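Local coordinates for mandelate racemase / muconate lactonizing enzyme, C-terminal domain protein (Pseudovibrio sp. JE062, PDB 4JHM) that is of unknown function but belongs to the mandelate racemase / muconate lactonizing enzyme family of the enolase superfamily, at residues A[81-93]-A[104-116]. Residues are numbered along the deposited sequence; the frame is centred on the assembly and turned at random.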
loop_
_atom_site.group_PDB
_atom_site.type_symbol
_atom_site.label_atom_id
_atom_site.label_comp_id
_atom_site.label_asym_id
_atom_site.label_seq_id
_atom_site.Cartn_x
_atom_site.Cartn_y
_atom_site.Cartn_z
ATOM N N ASN A 81 22.480 -31.901 -27.148
ATOM C CA ASN A 81 22.315 -33.044 -26.258
ATOM C C ASN A 81 20.984 -32.961 -25.519
ATOM O O ASN A 81 20.804 -32.109 -24.655
ATOM C CB ASN A 81 23.470 -33.109 -25.257
ATOM C CG ASN A 81 23.400 -34.332 -24.357
ATOM O OD1 ASN A 81 22.377 -35.013 -24.285
ATOM N ND2 ASN A 81 24.492 -34.613 -23.662
ATOM N N PRO A 82 20.047 -33.862 -25.848
ATOM C CA PRO A 82 18.687 -33.786 -25.315
ATOM C C PRO A 82 18.593 -34.010 -23.810
ATOM O O PRO A 82 17.550 -33.745 -23.220
ATOM C CB PRO A 82 17.960 -34.912 -26.057
ATOM C CG PRO A 82 19.030 -35.884 -26.414
ATOM C CD PRO A 82 20.244 -35.049 -26.698
ATOM N N LEU A 83 19.665 -34.501 -23.200
ATOM C CA LEU A 83 19.657 -34.802 -21.772
ATOM C C LEU A 83 19.857 -33.548 -20.922
ATOM O O LEU A 83 19.516 -33.530 -19.740
ATOM C CB LEU A 83 20.736 -35.836 -21.442
ATOM C CG LEU A 83 20.542 -37.210 -22.083
ATOM C CD1 LEU A 83 21.791 -38.052 -21.894
ATOM C CD2 LEU A 83 19.319 -37.914 -21.515
HETATM N N MSE A 84 20.415 -32.506 -21.528
HETATM C CA MSE A 84 20.601 -31.228 -20.852
HETATM C C MSE A 84 19.385 -30.389 -21.112
HETATM O O MSE A 84 19.436 -29.434 -21.886
HETATM C CB MSE A 84 21.855 -30.556 -21.396
HETATM C CG MSE A 84 23.047 -31.503 -21.317
HETATM SE SE MSE A 84 23.537 -31.777 -19.426
HETATM C CE MSE A 84 24.945 -30.403 -19.321
ATOM N N THR A 85 18.285 -30.741 -20.449
ATOM C CA THR A 85 16.961 -30.170 -20.729
ATOM C C THR A 85 16.820 -28.682 -20.396
ATOM O O THR A 85 15.967 -27.995 -20.962
ATOM C CB THR A 85 15.854 -30.930 -19.966
ATOM O OG1 THR A 85 16.126 -30.900 -18.560
ATOM C CG2 THR A 85 15.769 -32.370 -20.427
ATOM N N GLN A 86 17.632 -28.185 -19.471
ATOM C CA GLN A 86 17.556 -26.781 -19.091
ATOM C C GLN A 86 18.333 -25.924 -20.080
ATOM O O GLN A 86 17.921 -24.810 -20.410
ATOM C CB GLN A 86 18.086 -26.572 -17.674
ATOM C CG GLN A 86 18.143 -25.115 -17.246
ATOM C CD GLN A 86 16.813 -24.402 -17.419
ATOM O OE1 GLN A 86 15.828 -24.739 -16.764
ATOM N NE2 GLN A 86 16.783 -23.407 -18.303
ATOM N N GLU A 87 19.462 -26.445 -20.550
ATOM C CA GLU A 87 20.266 -25.746 -21.546
ATOM C C GLU A 87 19.540 -25.730 -22.889
ATOM O O GLU A 87 19.654 -24.768 -23.649
ATOM C CB GLU A 87 21.643 -26.400 -21.682
ATOM C CG GLU A 87 22.529 -25.783 -22.755
ATOM C CD GLU A 87 22.284 -26.368 -24.133
ATOM O OE1 GLU A 87 22.195 -25.590 -25.109
ATOM O OE2 GLU A 87 22.174 -27.610 -24.241
ATOM N N LEU A 88 18.797 -26.797 -23.174
ATOM C CA LEU A 88 17.971 -26.868 -24.376
ATOM C C LEU A 88 16.830 -25.859 -24.276
ATOM O O LEU A 88 16.586 -25.078 -25.195
ATOM C CB LEU A 88 17.397 -28.274 -24.545
ATOM C CG LEU A 88 16.731 -28.560 -25.893
ATOM C CD1 LEU A 88 17.758 -28.512 -27.013
ATOM C CD2 LEU A 88 16.022 -29.905 -25.876
ATOM N N ASN A 89 16.129 -25.895 -23.150
ATOM C CA ASN A 89 15.106 -24.916 -22.841
ATOM C C ASN A 89 15.658 -23.519 -23.050
ATOM O O ASN A 89 15.053 -22.690 -23.729
ATOM C CB ASN A 89 14.656 -25.087 -21.394
ATOM C CG ASN A 89 13.250 -24.599 -21.161
ATOM O OD1 ASN A 89 13.012 -23.402 -21.032
ATOM N ND2 ASN A 89 12.302 -25.527 -21.103
ATOM N N ASN A 90 16.822 -23.266 -22.465
ATOM C CA ASN A 90 17.511 -22.005 -22.658
ATOM C C ASN A 90 17.597 -21.711 -24.148
ATOM O O ASN A 90 17.140 -20.677 -24.620
ATOM C CB ASN A 90 18.912 -22.079 -22.047
ATOM C CG ASN A 90 19.501 -20.711 -21.764
ATOM O OD1 ASN A 90 20.676 -20.456 -22.036
ATOM N ND2 ASN A 90 18.690 -19.825 -21.204
ATOM N N TRP A 91 18.163 -22.654 -24.886
ATOM C CA TRP A 91 18.317 -22.529 -26.329
ATOM C C TRP A 91 16.981 -22.245 -27.036
ATOM O O TRP A 91 16.921 -21.431 -27.953
ATOM C CB TRP A 91 18.953 -23.810 -26.866
ATOM C CG TRP A 91 19.309 -23.788 -28.308
ATOM C CD1 TRP A 91 20.485 -23.372 -28.854
ATOM C CD2 TRP A 91 18.495 -24.236 -29.395
ATOM N NE1 TRP A 91 20.450 -23.520 -30.219
ATOM C CE2 TRP A 91 19.238 -24.048 -30.576
ATOM C CE3 TRP A 91 17.208 -24.774 -29.485
ATOM C CZ2 TRP A 91 18.734 -24.375 -31.832
ATOM C CZ3 TRP A 91 16.711 -25.098 -30.732
ATOM C CH2 TRP A 91 17.473 -24.899 -31.889
ATOM N N LEU A 92 15.913 -22.905 -26.595
ATOM C CA LEU A 92 14.597 -22.765 -27.226
ATOM C C LEU A 92 13.974 -21.390 -27.013
ATOM O O LEU A 92 13.283 -20.873 -27.894
ATOM C CB LEU A 92 13.640 -23.838 -26.705
ATOM C CG LEU A 92 13.929 -25.250 -27.217
ATOM C CD1 LEU A 92 13.091 -26.282 -26.471
ATOM C CD2 LEU A 92 13.694 -25.343 -28.723
ATOM N N GLY A 93 14.211 -20.807 -25.842
ATOM C CA GLY A 93 13.693 -19.479 -25.525
ATOM C C GLY A 93 14.342 -18.357 -26.326
ATOM O O GLY A 93 13.902 -17.210 -26.259
ATOM N N LYS A 104 7.160 -24.714 -28.853
ATOM C CA LYS A 104 8.435 -25.193 -28.322
ATOM C C LYS A 104 8.260 -26.257 -27.237
ATOM O O LYS A 104 9.187 -27.020 -26.958
ATOM C CB LYS A 104 9.244 -24.020 -27.764
ATOM C CG LYS A 104 9.581 -22.956 -28.799
ATOM C CD LYS A 104 10.016 -21.651 -28.148
ATOM C CE LYS A 104 10.309 -20.583 -29.189
ATOM N NZ LYS A 104 10.661 -19.277 -28.567
ATOM N N SER A 105 7.074 -26.315 -26.640
ATOM C CA SER A 105 6.811 -27.232 -25.533
ATOM C C SER A 105 7.067 -28.700 -25.879
ATOM O O SER A 105 7.626 -29.435 -25.071
ATOM C CB SER A 105 5.379 -27.057 -25.020
ATOM O OG SER A 105 5.219 -25.796 -24.385
ATOM N N PRO A 106 6.664 -29.137 -27.081
ATOM C CA PRO A 106 6.869 -30.547 -27.432
ATOM C C PRO A 106 8.343 -30.956 -27.536
ATOM O O PRO A 106 8.685 -32.106 -27.262
ATOM C CB PRO A 106 6.185 -30.679 -28.799
ATOM C CG PRO A 106 5.296 -29.488 -28.925
ATOM C CD PRO A 106 5.963 -28.399 -28.143
ATOM N N ILE A 107 9.207 -30.026 -27.929
ATOM C CA ILE A 107 10.624 -30.335 -28.077
ATOM C C ILE A 107 11.249 -30.546 -26.703
ATOM O O ILE A 107 11.961 -31.519 -26.485
ATOM C CB ILE A 107 11.387 -29.220 -28.823
ATOM C CG1 ILE A 107 10.732 -28.937 -30.180
ATOM C CG2 ILE A 107 12.847 -29.609 -29.013
ATOM C CD1 ILE A 107 11.109 -27.598 -30.778
ATOM N N ASP A 108 10.983 -29.635 -25.774
ATOM C CA ASP A 108 11.480 -29.792 -24.410
ATOM C C ASP A 108 10.969 -31.105 -23.832
ATOM O O ASP A 108 11.724 -31.876 -23.237
ATOM C CB ASP A 108 11.033 -28.619 -23.533
ATOM C CG ASP A 108 11.275 -28.868 -22.051
ATOM O OD1 ASP A 108 10.460 -29.581 -21.424
ATOM O OD2 ASP A 108 12.273 -28.339 -21.511
ATOM N N ILE A 109 9.681 -31.356 -24.027
ATOM C CA ILE A 109 9.034 -32.540 -23.489
ATOM C C ILE A 109 9.684 -33.807 -24.034
ATOM O O ILE A 109 9.938 -34.757 -23.292
ATOM C CB ILE A 109 7.530 -32.535 -23.816
ATOM C CG1 ILE A 109 6.818 -31.468 -22.982
ATOM C CG2 ILE A 109 6.916 -33.901 -23.543
ATOM C CD1 ILE A 109 5.456 -31.078 -23.511
ATOM N N ALA A 110 9.961 -33.804 -25.333
ATOM C CA ALA A 110 10.569 -34.952 -25.993
ATOM C C ALA A 110 11.962 -35.258 -25.439
ATOM O O ALA A 110 12.421 -36.399 -25.492
ATOM C CB ALA A 110 10.639 -34.712 -27.492
ATOM N N ALA A 111 12.635 -34.239 -24.913
ATOM C CA ALA A 111 13.950 -34.438 -24.315
ATOM C C ALA A 111 13.811 -35.153 -22.979
ATOM O O ALA A 111 14.591 -36.051 -22.666
ATOM C CB ALA A 111 14.664 -33.112 -24.135
ATOM N N TRP A 112 12.813 -34.751 -22.196
ATOM C CA TRP A 112 12.545 -35.405 -20.916
ATOM C C TRP A 112 12.158 -36.872 -21.125
ATOM O O TRP A 112 12.528 -37.732 -20.329
ATOM C CB TRP A 112 11.447 -34.667 -20.143
ATOM C CG TRP A 112 11.949 -33.501 -19.336
ATOM C CD1 TRP A 112 11.867 -32.184 -19.669
ATOM C CD2 TRP A 112 12.606 -33.551 -18.061
ATOM N NE1 TRP A 112 12.429 -31.410 -18.686
ATOM C CE2 TRP A 112 12.892 -32.224 -17.688
ATOM C CE3 TRP A 112 12.980 -34.589 -17.200
ATOM C CZ2 TRP A 112 13.535 -31.905 -16.492
ATOM C CZ3 TRP A 112 13.620 -34.273 -16.013
ATOM C CH2 TRP A 112 13.891 -32.942 -15.671
ATOM N N ASP A 113 11.420 -37.146 -22.198
ATOM C CA ASP A 113 11.006 -38.510 -22.525
ATOM C C ASP A 113 12.223 -39.412 -22.762
ATOM O O ASP A 113 12.270 -40.551 -22.289
ATOM C CB ASP A 113 10.101 -38.504 -23.767
ATOM C CG ASP A 113 9.526 -39.879 -24.093
ATOM O OD1 ASP A 113 9.330 -40.700 -23.170
ATOM O OD2 ASP A 113 9.257 -40.133 -25.284
ATOM N N ILE A 114 13.197 -38.888 -23.502
ATOM C CA ILE A 114 14.440 -39.594 -23.787
ATOM C C ILE A 114 15.237 -39.819 -22.509
ATOM O O ILE A 114 15.771 -40.911 -22.286
ATOM C CB ILE A 114 15.292 -38.807 -24.799
ATOM C CG1 ILE A 114 14.801 -39.080 -26.220
ATOM C CG2 ILE A 114 16.763 -39.170 -24.681
ATOM C CD1 ILE A 114 15.350 -38.120 -27.254
ATOM N N LYS A 115 15.309 -38.789 -21.670
ATOM C CA LYS A 115 16.030 -38.869 -20.402
ATOM C C LYS A 115 15.407 -39.913 -19.481
ATOM O O LYS A 115 16.110 -40.584 -18.734
ATOM C CB LYS A 115 16.036 -37.504 -19.712
ATOM C CG LYS A 115 16.715 -37.487 -18.350
ATOM C CD LYS A 115 16.386 -36.217 -17.575
ATOM C CE LYS A 115 17.029 -34.987 -18.195
ATOM N NZ LYS A 115 16.791 -33.761 -17.380
ATOM N N GLY A 116 14.086 -40.045 -19.533
ATOM C CA GLY A 116 13.393 -41.046 -18.731
ATOM C C GLY A 116 13.694 -42.451 -19.217
ATOM O O GLY A 116 13.970 -43.354 -18.424
#
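P82 and A111 bring the two backbones to 4.9 Å between their CA atoms, at the end where 81-93 is still a turn. From there helix 85-92 runs back along 104-116 nearly antiparallel, at 167°, and the axes of these short segments approach to 9.9 Å. The CB of A111 faces CB of P82, and CD2 of L88 packs against the same methyl from the helix that follows the turn.

T85 lies across the W112 indole at about a right angle. Its CG2 stands 3.8 Å from the centroid of the five-membered ring, almost on the normal, a CH-pi contact, and OG1 lies over the same face nearer the rim. With chi1 57°, OG1 sits between the backbone N and the carbonyl carbon, and K115 NZ donates to it at 3.2 Å. K115 gets there by a bend at chi3, after its CB has passed L83 CD2; NZ also bonds to the carbonyls of M125 and G128 of the second subunit, tying this end of the pair to the subunit interface.

This helical hairpin belongs to the N-terminal capping domain of the enolase superfamily, an antiparallel sheet carrying helices; I114 reaches the sheet at L42 and T44 of strand 34-44. On the flank facing helix 279-291 of the barrel domain, N89 ND2 donates to D108 OD2 at 2.8 Å, arriving from above the carboxylate plane, with amide and carboxylate turned 85° apart. T280 OG1 also bonds to D108 OD2 and to W112 NE1, linking the two domains. Toward the other end L92 CD2 meets I107 CD1 at 4.0 Å, and the extended K104 chain sends NZ to the L92 carbonyl in a weak bond, as well as to the carbonyl of R95.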